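Local coordinates for protein glutathione S-transferase (Bombyx mori, PDB 3AY8) that probably conjugates glutathione to electrophilic compounds, as a homodimeric cytosolic glutathione transferase, at residues I71-A76 / V95-L100; A165-I170 / W175-F180. All coordinates share one frame; numbering follows the deposited sequence. Where two conformers were deposited one is given.

Contact 1: I71-A76 / V95-L100; sequences IACYLA and VVNQRL
Part of the interface between the thioredoxin-like N-terminal domain and the all-helical C-terminal domain of the glutathione transferase fold is made by Cys73 of helix 68-79 with Leu100 and Asn97 of helix 90-120. The thiol does the touching. Cys73 SG lies 3.6 Å from Leu100 CD1, an apolar sulfur-to-methyl contact made by one of the two leucine branches. With SG anti to the carbonyl carbon and beside the backbone N (chi1 -64°), the cysteine points its sulfur toward helix 90-120, and Leu100 holds its own CG in the same relation to its backbone.

Asn97 adds a looser touch from its amide oxygen, OD1 standing 4.2 Å from Cys73 SG. That oxygen has its polar partner elsewhere: it is hydrogen-bonded to Tyr86 OH in the linker between the two helices, and Tyr86 also packs against Cys73. The backbones stay well apart, 8.9 Å between the CA atoms of Cys73 and Asn97, and Ile158 of helix 158-173 also packs on Cys73 and on Ala72. On its other side helix 68-79 lies against strand 57-60 through Ile71 and Leu75.

All three touching residues are buried, and what joins them directly is van der Waals packing; the polar atom that touches Cys73, Asn97 OD1, is satisfied by the linker tyrosine, so an amide enters the domain interface without leaving its oxygen unpaired.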
loop_
_atom_site.group_PDB
_atom_site.type_symbol
_atom_site.label_atom_id
_atom_site.label_comp_id
_atom_site.label_asym_id
_atom_site.label_seq_id
_atom_site.Cartn_x
_atom_site.Cartn_y
_atom_site.Cartn_z
ATOM N N ILE A 71 4.635 -0.516 -10.838
ATOM C CA ILE A 71 4.627 -0.294 -12.290
ATOM C C ILE A 71 4.711 1.196 -12.624
ATOM O O ILE A 71 5.567 1.613 -13.409
ATOM C CB ILE A 71 3.377 -0.950 -12.944
ATOM C CG1 ILE A 71 3.503 -2.471 -12.884
ATOM C CG2 ILE A 71 3.175 -0.460 -14.389
ATOM C CD1 ILE A 71 2.153 -3.214 -12.937
ATOM N N ALA A 72 3.840 1.997 -12.002
ATOM C CA ALA A 72 3.830 3.440 -12.227
ATOM C C ALA A 72 5.198 4.105 -11.968
ATOM O O ALA A 72 5.663 4.920 -12.780
ATOM C CB ALA A 72 2.740 4.110 -11.386
ATOM N N CYS A 73 5.828 3.759 -10.847
ATOM C CA CYS A 73 7.141 4.313 -10.494
ATOM C C CYS A 73 8.241 3.815 -11.445
ATOM O O CYS A 73 9.152 4.557 -11.792
ATOM C CB CYS A 73 7.512 3.950 -9.046
ATOM S SG CYS A 73 6.420 4.671 -7.794
ATOM N N TYR A 74 8.154 2.550 -11.831
ATOM C CA TYR A 74 9.125 1.951 -12.743
ATOM C C TYR A 74 9.043 2.597 -14.136
ATOM O O TYR A 74 10.066 2.999 -14.705
ATOM C CB TYR A 74 8.893 0.447 -12.844
ATOM C CG TYR A 74 9.725 -0.200 -13.925
ATOM C CD1 TYR A 74 11.093 -0.417 -13.739
ATOM C CD2 TYR A 74 9.155 -0.572 -15.138
ATOM C CE1 TYR A 74 11.864 -0.987 -14.734
ATOM C CE2 TYR A 74 9.920 -1.148 -16.144
ATOM C CZ TYR A 74 11.275 -1.353 -15.934
ATOM O OH TYR A 74 12.052 -1.937 -16.908
ATOM N N LEU A 75 7.820 2.695 -14.666
ATOM C CA LEU A 75 7.578 3.387 -15.935
ATOM C C LEU A 75 8.027 4.850 -15.923
ATOM O O LEU A 75 8.640 5.323 -16.889
ATOM C CB LEU A 75 6.094 3.298 -16.325
ATOM C CG LEU A 75 5.535 1.917 -16.656
ATOM C CD1 LEU A 75 4.057 2.029 -17.035
ATOM C CD2 LEU A 75 6.314 1.289 -17.808
ATOM N N ALA A 76 7.721 5.566 -14.840
ATOM C CA ALA A 76 8.091 6.975 -14.751
ATOM C C ALA A 76 9.621 7.176 -14.787
ATOM O O ALA A 76 10.115 8.026 -15.536
ATOM C CB ALA A 76 7.484 7.621 -13.534
ATOM N N VAL A 95 6.980 12.447 -0.867
ATOM C CA VAL A 95 5.590 12.855 -0.811
ATOM C C VAL A 95 4.734 12.090 -1.821
ATOM O O VAL A 95 3.638 11.649 -1.488
ATOM C CB VAL A 95 5.420 14.393 -0.927
ATOM C CG1 VAL A 95 3.955 14.777 -0.850
ATOM C CG2 VAL A 95 6.184 15.093 0.227
ATOM N N VAL A 96 5.228 11.920 -3.041
ATOM C CA VAL A 96 4.507 11.107 -4.028
ATOM C C VAL A 96 4.386 9.651 -3.533
ATOM O O VAL A 96 3.323 9.058 -3.619
ATOM C CB VAL A 96 5.183 11.155 -5.417
ATOM C CG1 VAL A 96 4.543 10.145 -6.369
ATOM C CG2 VAL A 96 5.117 12.573 -5.999
ATOM N N ASN A 97 5.474 9.086 -3.007
ATOM C CA ASN A 97 5.445 7.709 -2.490
ATOM C C ASN A 97 4.412 7.586 -1.377
ATOM O O ASN A 97 3.633 6.623 -1.320
ATOM C CB ASN A 97 6.817 7.291 -1.960
ATOM C CG ASN A 97 7.811 6.959 -3.071
ATOM O OD1 ASN A 97 7.437 6.746 -4.236
ATOM N ND2 ASN A 97 9.086 6.911 -2.709
ATOM N N GLN A 98 4.414 8.603 -0.524
ATOM C CA GLN A 98 3.485 8.703 0.597
ATOM C C GLN A 98 2.037 8.642 0.109
ATOM O O GLN A 98 1.247 7.845 0.626
ATOM C CB GLN A 98 3.745 9.990 1.391
ATOM C CG GLN A 98 2.990 10.130 2.695
ATOM C CD GLN A 98 2.929 11.583 3.160
ATOM O OE1 GLN A 98 2.226 12.416 2.573
ATOM N NE2 GLN A 98 3.677 11.893 4.194
ATOM N N ARG A 99 1.686 9.462 -0.892
ATOM C CA ARG A 99 0.325 9.427 -1.433
ATOM C C ARG A 99 0.012 8.080 -2.103
ATOM O O ARG A 99 -1.121 7.611 -2.042
ATOM C CB ARG A 99 0.059 10.581 -2.426
ATOM C CG ARG A 99 0.416 11.974 -1.926
ATOM C CD ARG A 99 -0.225 12.382 -0.620
ATOM N NE ARG A 99 -0.315 13.844 -0.533
ATOM C CZ ARG A 99 -0.072 14.572 0.554
ATOM N NH1 ARG A 99 0.294 14.002 1.684
ATOM N NH2 ARG A 99 -0.205 15.890 0.506
ATOM N N LEU A 100 1.013 7.479 -2.745
ATOM C CA LEU A 100 0.847 6.149 -3.348
ATOM C C LEU A 100 0.548 5.107 -2.287
ATOM O O LEU A 100 -0.365 4.305 -2.460
ATOM C CB LEU A 100 2.072 5.742 -4.191
ATOM C CG LEU A 100 2.258 6.520 -5.507
ATOM C CD1 LEU A 100 3.658 6.282 -6.117
ATOM C CD2 LEU A 100 1.146 6.175 -6.522
#

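Contact 2: A165-I170 / W175-F180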
loop_
_atom_site.group_PDB
_atom_site.type_symbol
_atom_site.label_atom_id
_atom_site.label_comp_id
_atom_site.label_asym_id
_atom_site.label_seq_id
_atom_site.Cartn_x
_atom_site.Cartn_y
_atom_site.Cartn_z
ATOM N N ALA A 165 -7.669 6.739 -10.324
ATOM C CA ALA A 165 -8.200 5.412 -10.660
ATOM C C ALA A 165 -9.061 4.858 -9.523
ATOM O O ALA A 165 -10.142 4.287 -9.756
ATOM C CB ALA A 165 -7.064 4.438 -11.012
ATOM N N SER A 166 -8.587 5.044 -8.290
ATOM C CA SER A 166 -9.340 4.623 -7.111
ATOM C C SER A 166 -10.653 5.413 -6.953
ATOM O O SER A 166 -11.743 4.819 -6.871
ATOM C CB SER A 166 -8.475 4.772 -5.858
ATOM O OG SER A 166 -7.414 3.824 -5.849
ATOM N N MET A 167 -10.537 6.742 -6.910
ATOM C CA MET A 167 -11.692 7.634 -6.706
ATOM C C MET A 167 -12.760 7.493 -7.794
ATOM O O MET A 167 -13.948 7.497 -7.503
ATOM C CB MET A 167 -11.243 9.105 -6.622
ATOM C CG MET A 167 -10.634 9.494 -5.297
ATOM S SD MET A 167 -11.680 9.090 -3.883
ATOM C CE MET A 167 -13.242 9.922 -4.260
ATOM N N SER A 168 -12.336 7.363 -9.044
ATOM C CA SER A 168 -13.295 7.175 -10.146
ATOM C C SER A 168 -14.102 5.881 -9.974
ATOM O O SER A 168 -15.279 5.822 -10.349
ATOM C CB SER A 168 -12.592 7.240 -11.508
ATOM O OG SER A 168 -11.640 6.199 -11.660
ATOM N N SER A 169 -13.480 4.866 -9.374
ATOM C CA SER A 169 -14.137 3.596 -9.080
ATOM C C SER A 169 -15.326 3.744 -8.112
ATOM O O SER A 169 -16.437 3.294 -8.418
ATOM C CB SER A 169 -13.121 2.604 -8.508
ATOM O OG SER A 169 -12.000 2.493 -9.369
ATOM N N ILE A 170 -15.102 4.382 -6.956
ATOM C CA ILE A 170 -16.176 4.532 -5.982
ATOM C C ILE A 170 -17.205 5.575 -6.458
ATOM O O ILE A 170 -18.406 5.402 -6.243
ATOM C CB ILE A 170 -15.648 4.824 -4.540
ATOM C CG1 ILE A 170 -16.722 4.515 -3.477
ATOM C CG2 ILE A 170 -15.102 6.267 -4.417
ATOM C CD1 ILE A 170 -17.159 3.020 -3.380
ATOM N N TRP A 175 -21.051 7.777 -4.820
ATOM C CA TRP A 175 -20.634 8.182 -3.491
ATOM C C TRP A 175 -20.898 9.673 -3.378
ATOM O O TRP A 175 -20.665 10.420 -4.332
ATOM C CB TRP A 175 -19.159 7.872 -3.246
ATOM C CG TRP A 175 -18.854 7.680 -1.795
ATOM C CD1 TRP A 175 -18.331 8.601 -0.938
ATOM C CD2 TRP A 175 -19.078 6.491 -1.019
ATOM N NE1 TRP A 175 -18.206 8.060 0.323
ATOM C CE2 TRP A 175 -18.659 6.767 0.301
ATOM C CE3 TRP A 175 -19.584 5.217 -1.318
ATOM C CZ2 TRP A 175 -18.729 5.811 1.332
ATOM C CZ3 TRP A 175 -19.663 4.268 -0.297
ATOM C CH2 TRP A 175 -19.233 4.571 1.013
ATOM N N ASP A 176 -21.405 10.077 -2.221
ATOM C CA ASP A 176 -21.673 11.479 -1.898
ATOM C C ASP A 176 -20.384 12.082 -1.330
ATOM O O ASP A 176 -19.987 11.770 -0.212
ATOM C CB ASP A 176 -22.853 11.550 -0.891
ATOM C CG ASP A 176 -23.078 12.955 -0.300
ATOM O OD1 ASP A 176 -22.569 13.953 -0.858
ATOM O OD2 ASP A 176 -23.782 13.041 0.752
ATOM N N ILE A 177 -19.733 12.932 -2.121
ATOM C CA ILE A 177 -18.531 13.657 -1.696
ATOM C C ILE A 177 -18.797 15.177 -1.522
ATOM O O ILE A 177 -17.868 15.985 -1.534
ATOM C CB ILE A 177 -17.315 13.404 -2.663
ATOM C CG1 ILE A 177 -17.619 13.889 -4.088
ATOM C CG2 ILE A 177 -16.887 11.914 -2.651
ATOM C CD1 ILE A 177 -16.386 14.065 -4.950
ATOM N N SER A 178 -20.068 15.555 -1.343
ATOM C CA SER A 178 -20.433 16.969 -1.122
ATOM C C SER A 178 -19.681 17.568 0.070
ATOM O O SER A 178 -19.393 18.764 0.088
ATOM C CB SER A 178 -21.948 17.126 -0.933
ATOM O OG SER A 178 -22.396 16.439 0.229
ATOM N N SER A 179 -19.345 16.731 1.050
ATOM C CA SER A 179 -18.564 17.155 2.209
ATOM C C SER A 179 -17.093 17.441 1.868
ATOM O O SER A 179 -16.342 17.945 2.705
ATOM C CB SER A 179 -18.634 16.096 3.309
ATOM O OG SER A 179 -19.930 16.005 3.884
ATOM N N PHE A 180 -16.673 17.116 0.643
ATOM C CA PHE A 180 -15.267 17.266 0.269
ATOM C C PHE A 180 -15.061 18.110 -0.983
ATOM O O PHE A 180 -14.782 17.569 -2.060
ATOM C CB PHE A 180 -14.594 15.891 0.137
ATOM C CG PHE A 180 -14.946 14.934 1.242
ATOM C CD1 PHE A 180 -14.593 15.208 2.565
ATOM C CD2 PHE A 180 -15.625 13.749 0.960
ATOM C CE1 PHE A 180 -14.921 14.319 3.589
ATOM C CE2 PHE A 180 -15.954 12.853 1.970
ATOM C CZ PHE A 180 -15.604 13.138 3.292
#
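Ile170, near the C-terminal end of helix 158-173, packs against the indole of Trp175 just after the chain has left that helix. Its CG1 comes to 3.7 Å from Trp175 CE3 and 3.9 Å from CD2, while CD1 follows the six-membered ring outward, 3.9 Å from CE3. The isoleucine meets the ring at a slant. Both side chains run anti to their backbone N at the first torsion (Ile170 chi1 -161°, Trp175 chi1 -154°), which turns CG1 and the indole towards one another. Leu138 and Lys131 of helix 128-147 and Ile114 of helix 90-120 also touch the indole. Were Trp175 an alanine, Ile170 CG1 and CD1 would probably lose the ring they lie against, leaving a gap beside the end of the helix.

The second touch is much looser: Met167 CE reaches only to within 4.5 Å of Ile177 CG2, a methyl that also lies at the indole edge, in the ring plane. Ile183 of helix 181-190 packs on both Met167 and Ile177.

The solvent side is polar instead. Exposed Asp176 folds back on its own loop, its OD1 accepting from Ser178 N at 3.0 Å and, through the syn lone pair, from Ser178 OG at 2.7 Å. The Asx turn overlaps a type I beta turn from Ile177 to Phe180, closed by Phe180 N to Ile177 O at 2.7 Å. Phe180 sits at the N-cap position of helix 181-190, and the whole is a helix-to-helix connection within the C-terminal helical domain, with Trp175 and Ile177 turned back onto the helix just left.

In the fold
The touching residues of contact 1 are all buried and join the two domains; contact 2 stays within the C-terminal domain, with a mostly buried apolar side and an exposed polar loop. Their centres lie 21 Å apart, and their nearest atoms about 8 Å. Helix 158-173 connects them: it supplies one segment of contact 2, while its Ile158 and Ser162 pack on the residues of contact 1. Helix 90-120 likewise carries half of contact 1 and touches contact 2 through Leu107 and Ile114. Contact 1 pairs helix with helix across 18 intervening residues, using a thiol and a methyl, whereas contact 2 sets a helix against the loop that follows it, using an aliphatic chain and an indole.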